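Side-chain contacts in GNA33 (Neisseria gonorrhoeae FA 1090, PDB 2G5D), which probably cleaves the beta-1,4 linkage between N-acetylmuramic acid and N-acetylglucosamine in peptidoglycan, forming a 1,6-anhydro bond in the muramic acid residue: residues M50-A55 against R363-R368; A70-R75 against D80-A85; E123-G128 against G253-I258; I148-P153 against V163-T168; G272-M275 against G279-K282. One frame throughout, in Å; residues are numbered along the deposited sequence.

Overall arrangement
The five contacts sample two parts of the MltA fold. Contacts 1 and 2 lie on the side of the 3D domain, whose clan is that of the double-psi barrels; their centres are about 26 Å apart and their nearest atoms about 12 Å. Contacts 3, 4 and 5 fall within the MltA insert. Contact 3 is about 14 Å, nearest atoms, from each of contacts 1 and 2. Contact 4 lies farthest from contact 1, about 49 Å between centres, on the opposite side of the chain's centre. Strand 255-263 of contact 3 leads on to helix 271-276 of contact 5, with about 28 Å between those two centres. In sequence, contact 1 encloses the other four.

Contact 1: M50-A55 against R363-R368; sequences MPHWAA and RKALNR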
# COMPACT_ATOMS: atom_id res chain seq x y z
N MET A 50 13.56 17.34 15.40
CA MET A 50 13.29 16.94 14.02
C MET A 50 13.81 18.00 13.03
O MET A 50 13.53 19.19 13.19
CB MET A 50 11.80 16.60 13.79
CG MET A 50 11.35 15.45 14.65
SD MET A 50 9.61 14.99 14.68
CE MET A 50 8.93 16.03 15.97
N PRO A 51 14.62 17.57 12.05
CA PRO A 51 15.26 18.53 11.16
C PRO A 51 14.22 19.19 10.24
O PRO A 51 13.35 18.51 9.72
CB PRO A 51 16.27 17.69 10.37
CG PRO A 51 15.76 16.27 10.45
CD PRO A 51 14.98 16.17 11.74
N HIS A 52 14.29 20.52 10.09
CA HIS A 52 13.34 21.28 9.28
C HIS A 52 11.89 21.23 9.76
O HIS A 52 10.97 21.57 9.02
CB HIS A 52 13.41 20.89 7.81
CG HIS A 52 14.74 21.15 7.18
ND1 HIS A 52 15.04 20.76 5.89
CD2 HIS A 52 15.85 21.76 7.67
CE1 HIS A 52 16.28 21.12 5.61
NE2 HIS A 52 16.80 21.72 6.68
N TRP A 53 11.70 20.85 11.02
CA TRP A 53 10.42 20.94 11.69
C TRP A 53 9.74 22.29 11.46
O TRP A 53 8.58 22.34 11.07
CB TRP A 53 10.60 20.75 13.20
CG TRP A 53 9.30 20.92 13.91
CD1 TRP A 53 8.85 22.03 14.57
CD2 TRP A 53 8.25 19.95 13.99
NE1 TRP A 53 7.57 21.79 15.07
CE2 TRP A 53 7.19 20.52 14.72
CE3 TRP A 53 8.12 18.62 13.53
CZ2 TRP A 53 6.01 19.83 14.99
CZ3 TRP A 53 6.94 17.93 13.79
CH2 TRP A 53 5.90 18.54 14.52
N ALA A 54 10.46 23.37 11.74
CA ALA A 54 9.95 24.76 11.60
C ALA A 54 9.35 25.06 10.24
O ALA A 54 8.29 25.72 10.16
CB ALA A 54 11.08 25.76 11.91
N ALA A 55 10.03 24.58 9.18
CA ALA A 55 9.69 24.87 7.78
C ALA A 55 8.70 23.89 7.09
O ALA A 55 8.44 24.00 5.89
CB ALA A 55 10.98 25.02 6.96
N ARG A 363 18.53 14.11 -4.35
CA ARG A 363 19.41 13.63 -3.27
C ARG A 363 19.55 14.64 -2.12
O ARG A 363 20.18 14.33 -1.10
CB ARG A 363 20.79 13.18 -3.81
CG ARG A 363 20.80 11.77 -4.47
CD ARG A 363 20.66 10.66 -3.41
NE ARG A 363 20.10 9.40 -3.92
CZ ARG A 363 18.86 8.98 -3.68
NH1 ARG A 363 18.04 9.72 -2.93
NH2 ARG A 363 18.43 7.82 -4.18
N LYS A 364 18.97 15.82 -2.30
CA LYS A 364 18.83 16.83 -1.23
C LYS A 364 17.97 16.32 -0.07
O LYS A 364 17.29 15.30 -0.18
CB LYS A 364 18.20 18.12 -1.78
CG LYS A 364 19.08 18.97 -2.71
CD LYS A 364 18.24 20.11 -3.28
CE LYS A 364 18.95 20.85 -4.39
NZ LYS A 364 17.99 21.79 -5.05
N ALA A 365 17.99 17.07 1.04
CA ALA A 365 17.27 16.69 2.26
C ALA A 365 15.75 16.68 2.04
O ALA A 365 15.17 17.67 1.56
CB ALA A 365 17.66 17.62 3.43
N LEU A 366 15.14 15.55 2.39
CA LEU A 366 13.71 15.36 2.25
C LEU A 366 13.17 15.09 3.66
O LEU A 366 13.26 13.97 4.12
CB LEU A 366 13.42 14.15 1.35
CG LEU A 366 12.14 14.05 0.51
CD1 LEU A 366 11.45 12.71 0.79
CD2 LEU A 366 11.16 15.22 0.68
N ASN A 367 12.68 16.13 4.33
CA ASN A 367 12.17 16.05 5.73
C ASN A 367 10.69 16.42 5.76
O ASN A 367 10.29 17.53 5.38
CB ASN A 367 12.96 16.98 6.69
CG ASN A 367 14.48 16.76 6.65
OD1 ASN A 367 14.97 15.65 6.65
ND2 ASN A 367 15.22 17.86 6.64
N ARG A 368 9.86 15.48 6.21
CA ARG A 368 8.44 15.57 6.01
C ARG A 368 7.68 14.98 7.17
O ARG A 368 7.98 13.88 7.60
CB ARG A 368 8.05 14.78 4.73
CG ARG A 368 8.50 15.43 3.41
CD ARG A 368 7.35 16.22 2.80
NE ARG A 368 7.84 17.16 1.79
CZ ARG A 368 7.91 16.92 0.48
NH1 ARG A 368 7.52 15.75 -0.04
NH2 ARG A 368 8.39 17.88 -0.32
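His52 and Asn367 meet at the surface of the barrel domain, where a type II beta turn, Met50 to Trp53, packs against the start of strand 365-375 in the 3D domain, a member of the double-psi barrel clan. The amide of Asn367 approaches the imidazole from over one face, with the ring and amide planes 70° apart, so the amide stands steeply against the ring instead of stacking on it. Its nitrogen does the touching: Asn367 ND2 is 3.4 Å from His52 CG and 3.6 Å from His52 CE1. His52 occupies the third position of the turn, with the positive phi usual there, and its ring swings beside the backbone N (chi1 -62°), which sets one ring face against Asn367 ND2. Pro51 comes to the same asparagine at about a right angle. Its CG rests 3.9 Å from Asn367 OD1, while the carbonyl Pro51 O lies 3.4 Å from Asn367 CB. Gln56 ties the two backbones together, its NE2 bonding to both His52 O and Asn367 O, and Phe354 of strand 352-358 packs on both Pro51 and Asn367. The shortest approach across the contact is from His52 ND1 to Asn367 ND2, at 3.0 Å.

Contact 2: A70-R75 against D80-A85; sequences ANLKNR and DVCAQA
Cys82 packing against Leu72 and Lys73 makes a small, largely buried contact between the C-terminal part of helix 58-72, with the turn after it, and helix 79-86, which follows within a few residues. The backbones come close here, Lys73 CA lying 5.3 Å from Cys82 CA, so the contact is made by atoms close to the backbone. Lys73 CB meets Cys82 CB at 3.5 Å. Beyond that carbon the lysine turns off: its CG takes the crowded position between backbone N and carbonyl carbon (chi1 87°), and a further bend at chi3 leads the ammonium end away from the second helix. The sulfur lies close to the backbone of the first segment, with Cys82 SG 3.7 Å from Lys73 N and 4.2 Å from Leu72 CB. It stands beside its own backbone N, and from there it joins Cys69 of the first helix in a disulfide. A type I turn runs from Leu72 to Arg75, closed by the bond from Arg75 N to Leu72 O. Leu72 also packs on Phe65 and Trp78, and its CD2 lies over one face of the Arg75 guanidinium, 3.6 Å above the plane. No hydrogen bond crosses between the two segments. Between them the contact is apolar; the covalent link, Cys82 to Cys69, lies just beside it and ties helix 79-86 to the preceding helix by a bond that an exported protein, as its lipoprotein-type signal suggests this one to be, can probably keep oxidised.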
# COMPACT_ATOMS: atom_id res chain seq x y z
N ALA A 70 -11.18 9.74 9.60
CA ALA A 70 -12.49 9.13 9.26
C ALA A 70 -12.65 7.75 9.91
O ALA A 70 -13.74 7.35 10.32
CB ALA A 70 -12.70 9.04 7.75
N ASN A 71 -11.54 7.02 10.01
CA ASN A 71 -11.50 5.74 10.75
C ASN A 71 -10.73 5.83 12.09
O ASN A 71 -11.14 5.22 13.09
CB ASN A 71 -10.88 4.62 9.89
CG ASN A 71 -11.85 4.08 8.82
OD1 ASN A 71 -13.01 4.50 8.71
ND2 ASN A 71 -11.37 3.13 8.03
N LEU A 72 -9.61 6.55 12.11
CA LEU A 72 -8.75 6.59 13.28
C LEU A 72 -9.46 7.18 14.50
O LEU A 72 -9.17 6.81 15.64
CB LEU A 72 -7.47 7.39 12.98
CG LEU A 72 -6.06 7.02 13.48
CD1 LEU A 72 -5.31 8.30 13.85
CD2 LEU A 72 -6.01 5.99 14.59
N LYS A 73 -10.41 8.09 14.24
CA LYS A 73 -11.16 8.76 15.31
C LYS A 73 -11.92 7.80 16.23
O LYS A 73 -12.27 8.16 17.37
CB LYS A 73 -12.13 9.80 14.73
CG LYS A 73 -13.51 9.23 14.34
CD LYS A 73 -14.43 10.27 13.83
CE LYS A 73 -14.56 10.20 12.33
NZ LYS A 73 -15.88 10.75 11.88
N ASN A 74 -12.17 6.59 15.72
CA ASN A 74 -12.92 5.56 16.43
C ASN A 74 -12.06 4.65 17.29
O ASN A 74 -12.59 3.82 18.05
CB ASN A 74 -13.73 4.72 15.43
CG ASN A 74 -14.81 5.52 14.74
OD1 ASN A 74 -15.52 6.31 15.37
ND2 ASN A 74 -14.96 5.31 13.43
N ARG A 75 -10.74 4.80 17.18
CA ARG A 75 -9.80 4.00 17.96
C ARG A 75 -9.52 4.66 19.30
O ARG A 75 -9.22 5.85 19.36
CB ARG A 75 -8.50 3.79 17.20
CG ARG A 75 -8.48 2.49 16.41
CD ARG A 75 -7.05 1.99 16.22
NE ARG A 75 -6.61 2.14 14.83
CZ ARG A 75 -5.37 2.40 14.43
NH1 ARG A 75 -4.37 2.57 15.31
NH2 ARG A 75 -5.12 2.50 13.13
N ASP A 80 -10.01 12.60 20.79
CA ASP A 80 -9.72 14.01 21.03
C ASP A 80 -8.81 14.68 19.98
O ASP A 80 -9.13 15.78 19.49
CB ASP A 80 -9.14 14.20 22.44
CG ASP A 80 -10.22 14.30 23.50
OD1 ASP A 80 -9.86 14.32 24.69
OD2 ASP A 80 -11.43 14.38 23.14
N VAL A 81 -7.69 14.04 19.63
CA VAL A 81 -6.83 14.58 18.54
C VAL A 81 -7.58 14.65 17.19
O VAL A 81 -7.47 15.64 16.46
CB VAL A 81 -5.43 13.89 18.41
CG1 VAL A 81 -4.53 14.21 19.64
CG2 VAL A 81 -5.54 12.35 18.16
N CYS A 82 -8.34 13.61 16.87
CA CYS A 82 -9.14 13.63 15.63
C CYS A 82 -10.23 14.70 15.60
O CYS A 82 -10.41 15.38 14.59
CB CYS A 82 -9.68 12.24 15.30
SG CYS A 82 -8.40 11.19 14.56
N ALA A 83 -10.95 14.86 16.71
CA ALA A 83 -11.92 15.95 16.83
C ALA A 83 -11.23 17.31 16.69
O ALA A 83 -11.69 18.18 15.94
CB ALA A 83 -12.68 15.86 18.16
N GLN A 84 -10.11 17.47 17.39
CA GLN A 84 -9.38 18.74 17.40
C GLN A 84 -8.77 19.08 16.03
O GLN A 84 -8.70 20.26 15.66
CB GLN A 84 -8.28 18.71 18.47
CG GLN A 84 -7.66 20.07 18.75
CD GLN A 84 -8.68 21.09 19.25
OE1 GLN A 84 -9.65 20.72 19.92
NE2 GLN A 84 -8.47 22.36 18.95
N ALA A 85 -8.33 18.05 15.31
CA ALA A 85 -7.84 18.19 13.94
C ALA A 85 -8.89 18.88 13.06
O ALA A 85 -8.53 19.64 12.18
CB ALA A 85 -7.45 16.82 13.34

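Contact 3: E123-G128 against G253-I258; sequences EPVLKG and GKYIRI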
# COMPACT_ATOMS: atom_id res chain seq x y z
N GLU A 123 0.61 5.44 -7.24
CA GLU A 123 -0.58 5.00 -7.94
C GLU A 123 -0.42 5.20 -9.45
O GLU A 123 -0.39 6.33 -9.94
CB GLU A 123 -1.82 5.74 -7.42
CG GLU A 123 -3.12 5.25 -8.09
CD GLU A 123 -4.35 6.05 -7.69
OE1 GLU A 123 -4.21 7.11 -7.05
OE2 GLU A 123 -5.46 5.62 -8.04
N PRO A 124 -0.31 4.10 -10.22
CA PRO A 124 -0.11 4.29 -11.67
C PRO A 124 -1.34 4.83 -12.42
O PRO A 124 -2.48 4.55 -12.04
CB PRO A 124 0.25 2.90 -12.17
CG PRO A 124 -0.33 1.96 -11.17
CD PRO A 124 -0.35 2.68 -9.84
N VAL A 125 -1.07 5.62 -13.45
CA VAL A 125 -2.05 6.00 -14.49
C VAL A 125 -1.76 5.17 -15.75
O VAL A 125 -0.62 5.08 -16.19
CB VAL A 125 -2.00 7.54 -14.80
CG1 VAL A 125 -2.93 7.91 -15.99
CG2 VAL A 125 -2.40 8.32 -13.60
N LEU A 126 -2.77 4.53 -16.31
CA LEU A 126 -2.54 3.83 -17.58
C LEU A 126 -3.62 4.12 -18.59
O LEU A 126 -4.79 4.21 -18.25
CB LEU A 126 -2.29 2.32 -17.40
CG LEU A 126 -3.04 1.39 -16.43
CD1 LEU A 126 -2.96 -0.04 -16.91
CD2 LEU A 126 -2.47 1.52 -14.97
N LYS A 127 -3.21 4.29 -19.84
CA LYS A 127 -4.15 4.50 -20.95
C LYS A 127 -5.12 3.31 -21.06
O LYS A 127 -4.73 2.15 -20.93
CB LYS A 127 -3.40 4.70 -22.26
CG LYS A 127 -2.53 5.94 -22.32
CD LYS A 127 -1.72 5.93 -23.62
CE LYS A 127 -1.02 7.25 -23.86
NZ LYS A 127 -0.49 7.31 -25.26
N GLY A 128 -6.39 3.61 -21.28
CA GLY A 128 -7.42 2.58 -21.32
C GLY A 128 -8.78 3.17 -21.59
O GLY A 128 -8.88 4.33 -21.97
N GLY A 253 -9.15 12.01 -21.68
CA GLY A 253 -8.50 12.54 -20.49
C GLY A 253 -9.22 12.29 -19.17
O GLY A 253 -8.76 12.74 -18.13
N LYS A 254 -10.35 11.58 -19.22
CA LYS A 254 -11.08 11.20 -18.01
C LYS A 254 -10.36 10.11 -17.23
O LYS A 254 -9.52 9.40 -17.78
CB LYS A 254 -12.50 10.70 -18.34
CG LYS A 254 -13.55 11.78 -18.42
CD LYS A 254 -13.63 12.38 -19.80
CE LYS A 254 -14.83 13.29 -19.96
NZ LYS A 254 -14.79 13.88 -21.30
N TYR A 255 -10.70 9.97 -15.96
CA TYR A 255 -10.12 8.92 -15.14
C TYR A 255 -11.20 7.93 -14.73
O TYR A 255 -12.30 8.33 -14.34
CB TYR A 255 -9.45 9.51 -13.89
CG TYR A 255 -8.18 10.29 -14.19
CD1 TYR A 255 -8.07 11.64 -13.83
CD2 TYR A 255 -7.11 9.69 -14.83
CE1 TYR A 255 -6.89 12.36 -14.11
CE2 TYR A 255 -5.94 10.39 -15.11
CZ TYR A 255 -5.83 11.72 -14.76
OH TYR A 255 -4.66 12.39 -15.05
N ILE A 256 -10.89 6.64 -14.86
CA ILE A 256 -11.66 5.57 -14.24
C ILE A 256 -10.81 5.01 -13.10
O ILE A 256 -9.72 4.46 -13.32
CB ILE A 256 -12.05 4.46 -15.26
CG1 ILE A 256 -13.06 5.00 -16.27
CG2 ILE A 256 -12.64 3.25 -14.54
CD1 ILE A 256 -13.18 4.18 -17.55
N ARG A 257 -11.30 5.19 -11.87
CA ARG A 257 -10.53 4.88 -10.67
C ARG A 257 -10.75 3.43 -10.25
O ARG A 257 -11.88 2.98 -10.10
CB ARG A 257 -10.89 5.85 -9.55
CG ARG A 257 -10.83 7.33 -9.96
CD ARG A 257 -10.63 8.26 -8.75
NE ARG A 257 -9.44 7.90 -7.98
CZ ARG A 257 -9.44 7.46 -6.72
NH1 ARG A 257 -10.58 7.36 -6.04
NH2 ARG A 257 -8.29 7.14 -6.13
N ILE A 258 -9.65 2.71 -10.10
CA ILE A 258 -9.65 1.27 -9.85
C ILE A 258 -8.89 0.98 -8.55
O ILE A 258 -7.73 1.37 -8.39
CB ILE A 258 -9.04 0.50 -11.09
CG1 ILE A 258 -9.79 0.83 -12.39
CG2 ILE A 258 -9.07 -0.99 -10.88
CD1 ILE A 258 -11.30 0.53 -12.34
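Glu123 and Arg257 face each other across an intervening strand of the MltA insert domain: strand 246-249 pairs with 116-129 in parallel and with 255-263 antiparallel, so these two segments are next-but-one neighbours. Their backbones are correspondingly distant, with Glu123 CA 10.0 Å from Ile258 CA, and side chains, not backbones, bridge the gap. From CB, which points toward the other segment, Glu123 sends CG anti to the backbone N (chi1 -177°) and runs on extended, so the carboxylate arrives at full length. The side chain also touches Pro326 and Tyr391. At the tip the oxygens divide their work. OE1 forms a salt bridge with Arg247 of the middle strand, whereas OE2 reaches Arg257 NH2 in a long salt bridge of 3.7 Å. Arg257 kinks at chi3 (55°) and crosses the glutamate at about a right angle, the carboxylate and guanidinium planes being 78° apart, so the pair is no flat, two-pronged clasp. Arg257 NH2 also makes a weak bond to Gly325 O. Farther along the strands Tyr255, whose hydroxyl bonds to Lys249 and whose ring meets Tyr391 edge-to-face, receives Val125 at its ring edge, with Val125 CG1 4.0 Å from Tyr255 CE2.

Contact 4: I148-P153 against V163-T168; sequences ISVPLP and VRIRQT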
# COMPACT_ATOMS: atom_id res chain seq x y z
N ILE A 148 -14.83 -17.54 -4.22
CA ILE A 148 -15.31 -17.71 -2.85
C ILE A 148 -14.15 -17.67 -1.84
O ILE A 148 -13.24 -18.51 -1.88
CB ILE A 148 -16.20 -19.00 -2.67
CG1 ILE A 148 -17.64 -18.75 -3.13
CG2 ILE A 148 -16.26 -19.48 -1.22
CD1 ILE A 148 -17.93 -19.18 -4.53
N SER A 149 -14.19 -16.68 -0.95
CA SER A 149 -13.20 -16.55 0.11
C SER A 149 -13.65 -17.26 1.39
O SER A 149 -14.77 -17.05 1.86
CB SER A 149 -12.89 -15.08 0.39
OG SER A 149 -11.89 -14.95 1.39
N VAL A 150 -12.78 -18.11 1.93
CA VAL A 150 -13.03 -18.80 3.20
C VAL A 150 -11.91 -18.50 4.21
O VAL A 150 -10.73 -18.67 3.88
CB VAL A 150 -13.16 -20.35 3.00
CG1 VAL A 150 -13.59 -21.02 4.31
CG2 VAL A 150 -14.15 -20.68 1.89
N PRO A 151 -12.27 -18.04 5.43
CA PRO A 151 -11.31 -17.85 6.53
C PRO A 151 -10.62 -19.13 7.02
O PRO A 151 -11.23 -20.20 7.05
CB PRO A 151 -12.17 -17.24 7.65
CG PRO A 151 -13.38 -16.70 6.96
CD PRO A 151 -13.63 -17.62 5.81
N LEU A 152 -9.36 -18.99 7.42
CA LEU A 152 -8.50 -20.10 7.82
C LEU A 152 -8.25 -20.06 9.35
O LEU A 152 -7.92 -19.00 9.89
CB LEU A 152 -7.18 -20.00 7.03
CG LEU A 152 -6.19 -21.14 6.73
CD1 LEU A 152 -5.32 -21.46 7.95
CD2 LEU A 152 -6.86 -22.39 6.16
N PRO A 153 -8.41 -21.21 10.04
CA PRO A 153 -8.29 -21.26 11.51
C PRO A 153 -6.91 -20.84 12.03
O PRO A 153 -5.91 -21.03 11.33
CB PRO A 153 -8.54 -22.74 11.83
CG PRO A 153 -8.26 -23.47 10.56
CD PRO A 153 -8.72 -22.54 9.49
N VAL A 163 -10.54 -30.97 4.15
CA VAL A 163 -11.58 -30.41 5.03
C VAL A 163 -12.92 -30.20 4.30
O VAL A 163 -13.05 -30.54 3.12
CB VAL A 163 -11.13 -29.10 5.75
CG1 VAL A 163 -9.95 -29.37 6.68
CG2 VAL A 163 -10.79 -28.01 4.74
N ARG A 164 -13.90 -29.63 5.02
CA ARG A 164 -15.25 -29.41 4.48
C ARG A 164 -15.54 -27.92 4.36
O ARG A 164 -15.12 -27.13 5.21
CB ARG A 164 -16.29 -30.10 5.38
CG ARG A 164 -17.74 -29.62 5.22
CD ARG A 164 -18.46 -30.25 4.03
NE ARG A 164 -18.91 -31.62 4.34
CZ ARG A 164 -18.46 -32.72 3.74
NH1 ARG A 164 -17.54 -32.64 2.78
NH2 ARG A 164 -18.94 -33.91 4.10
N ILE A 165 -16.25 -27.54 3.29
CA ILE A 165 -16.65 -26.15 3.05
C ILE A 165 -18.17 -26.02 2.86
O ILE A 165 -18.69 -26.84 2.22
CB ILE A 165 -15.85 -25.51 1.86
CG1 ILE A 165 -14.70 -24.64 2.40
CG2 ILE A 165 -16.67 -24.57 0.98
CD1 ILE A 165 -13.44 -25.39 2.80
N ARG A 166 -18.70 -24.88 3.41
CA ARG A 166 -20.09 -24.49 3.21
C ARG A 166 -20.15 -23.02 2.81
O ARG A 166 -19.59 -22.16 3.51
CB ARG A 166 -20.92 -24.73 4.49
CG ARG A 166 -22.36 -24.15 4.45
CD ARG A 166 -23.28 -25.08 5.61
NE ARG A 166 -22.60 -24.52 7.04
CZ ARG A 166 -22.83 -23.35 7.52
NH1 ARG A 166 -23.30 -22.40 6.71
NH2 ARG A 166 -22.09 -22.85 8.83
N GLN A 167 -20.83 -22.73 1.70
CA GLN A 167 -21.01 -21.36 1.21
C GLN A 167 -21.95 -20.57 2.12
O GLN A 167 -23.00 -21.08 2.53
CB GLN A 167 -21.55 -21.37 -0.22
CG GLN A 167 -21.27 -20.09 -1.00
CD GLN A 167 -22.26 -19.84 -2.12
OE1 GLN A 167 -23.37 -20.38 -2.13
NE2 GLN A 167 -21.86 -19.01 -3.08
N THR A 168 -21.57 -19.34 2.43
CA THR A 168 -22.33 -18.47 3.34
C THR A 168 -22.67 -17.11 2.72
O THR A 168 -23.10 -16.19 3.41
CB THR A 168 -21.59 -18.25 4.70
OG1 THR A 168 -20.36 -17.54 4.47
CG2 THR A 168 -21.29 -19.59 5.39
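Val150 and Ile165 form the apolar heart of this contact, one branch of each doing the touching: Val150 CG2 lies 4.0 Å from Ile165 CG1, and the two side chains approach at a slant. In the valine, CG1 stands anti to the backbone N (chi1 -173°), which leaves CG2 beside that nitrogen and directed to the isoleucine. Two residues along each segment a second, looser meeting follows, where Ile148 CD1 comes within 4.2 Å of Gln167 NE2. The glutamine runs extended and crosses the isoleucine at about a right angle, so the end of its amide nears a methyl group, a van der Waals contact and no more. No hydrogen bond links the two segments. The backbones stay apart, 8.2 Å between Val150 CA and Ile165 CA. Phe207 of strand 206-209 packs on Ile148, Val150 and Ile165, and Phe202 of strand 197-203 packs on Ile148, Ile165 and Gln167, so Phe207 backs both members of the apolar pair, and Phe202 the isoleucine. The strands of the two segments are the two edges of one five-stranded mixed sheet: 148-151 pairs with 197-203, and 163-165 with 182-184. Their packing suggests that the sheet curls, bringing its two edges together over a shared apolar core, consistent with the barrel-like architecture of the Ribosomal_L25 clan to which the insert is assigned.

Contact 5: G272-M275 against G279-K282; sequences GRYM and GYLK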
# COMPACT_ATOMS: atom_id res chain seq x y z
N GLY A 272 10.57 -9.57 -13.48
CA GLY A 272 11.87 -8.94 -13.69
C GLY A 272 13.06 -9.83 -13.36
O GLY A 272 14.07 -9.81 -14.06
N ARG A 273 12.94 -10.61 -12.28
CA ARG A 273 13.96 -11.58 -11.90
C ARG A 273 13.90 -12.80 -12.80
O ARG A 273 14.93 -13.42 -13.07
CB ARG A 273 13.84 -12.00 -10.43
CG ARG A 273 14.20 -10.91 -9.43
CD ARG A 273 14.23 -11.41 -7.98
NE ARG A 273 13.75 -10.38 -7.07
CZ ARG A 273 12.56 -10.40 -6.46
NH1 ARG A 273 11.73 -11.42 -6.62
NH2 ARG A 273 12.22 -9.39 -5.67
N TYR A 274 12.70 -13.14 -13.28
CA TYR A 274 12.54 -14.23 -14.24
C TYR A 274 13.24 -13.91 -15.57
O TYR A 274 13.97 -14.74 -16.11
CB TYR A 274 11.06 -14.56 -14.47
CG TYR A 274 10.85 -15.58 -15.58
CD1 TYR A 274 11.01 -16.94 -15.34
CD2 TYR A 274 10.50 -15.17 -16.88
CE1 TYR A 274 10.83 -17.88 -16.35
CE2 TYR A 274 10.31 -16.11 -17.90
CZ TYR A 274 10.48 -17.47 -17.62
OH TYR A 274 10.30 -18.41 -18.61
N MET A 275 12.99 -12.71 -16.10
CA MET A 275 13.55 -12.28 -17.37
C MET A 275 15.08 -12.17 -17.38
O MET A 275 15.70 -12.38 -18.42
CB MET A 275 12.95 -10.93 -17.76
CG MET A 275 11.51 -11.02 -18.25
SD MET A 275 10.85 -9.39 -18.58
CE MET A 275 11.48 -9.09 -20.23
N GLY A 279 17.88 -15.25 -20.78
CA GLY A 279 18.05 -13.99 -20.07
C GLY A 279 17.65 -12.90 -21.04
O GLY A 279 18.47 -12.41 -21.82
N TYR A 280 16.37 -12.54 -21.00
CA TYR A 280 15.74 -11.66 -21.97
C TYR A 280 16.15 -10.20 -21.82
O TYR A 280 16.39 -9.51 -22.81
CB TYR A 280 14.22 -11.80 -21.90
CG TYR A 280 13.74 -13.23 -22.01
CD1 TYR A 280 12.75 -13.72 -21.15
CD2 TYR A 280 14.29 -14.10 -22.96
CE1 TYR A 280 12.31 -15.04 -21.25
CE2 TYR A 280 13.86 -15.41 -23.07
CZ TYR A 280 12.88 -15.88 -22.22
OH TYR A 280 12.47 -17.18 -22.32
N LEU A 281 16.21 -9.74 -20.58
CA LEU A 281 16.74 -8.42 -20.25
C LEU A 281 17.79 -8.55 -19.16
O LEU A 281 17.84 -9.57 -18.47
CB LEU A 281 15.62 -7.49 -19.78
CG LEU A 281 14.67 -6.86 -20.79
CD1 LEU A 281 13.67 -5.99 -20.05
CD2 LEU A 281 15.42 -6.03 -21.84
N LYS A 282 18.61 -7.51 -19.00
CA LYS A 282 19.47 -7.38 -17.83
C LYS A 282 18.63 -6.77 -16.69
O LYS A 282 17.71 -5.98 -16.95
CB LYS A 282 20.69 -6.51 -18.15
CG LYS A 282 21.55 -7.06 -19.28
CD LYS A 282 22.96 -6.50 -19.28
CE LYS A 282 23.85 -7.26 -20.24
NZ LYS A 282 25.28 -6.84 -20.16
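Met275 and Leu281 form the apolar centre where helix 271-276 ends and the following loop folds back on it. Their side chains lie side by side and point the same way, Met275 CE sitting 3.8 Å from Leu281 CD1. Met275 bends at chi3 (82°), which turns its terminal methyl to the leucine. Tyr280 crosses the methionine at about a right angle, its CD1 4.2 Å from Met275 CG. Outward from there Tyr274 joins in: its CE2 comes to the edge of the Tyr280 ring, near that ring's plane, 4.0 Å from Tyr280 CE1. Val305 of helix 302-306 backs Met275 and both tyrosines. The polar edge has two parts. Both tyrosine hydroxyls bond to the same carboxylate oxygen, Glu304 OE2, so the rings are fixed at their far ends as well. On the backbone, Met275 O takes the amide of Tyr280 (N to O 2.7 Å, 131° at the hydrogen) and, weakly, that of Leu281 (N to O 3.4 Å). Gly279, entered through a cis peptide, adds a CA-H...O contact to the same oxygen. This acceptor is thus engaged by one short amide bond and one weak one, which probably offsets the cost of placing it beside apolar side chains.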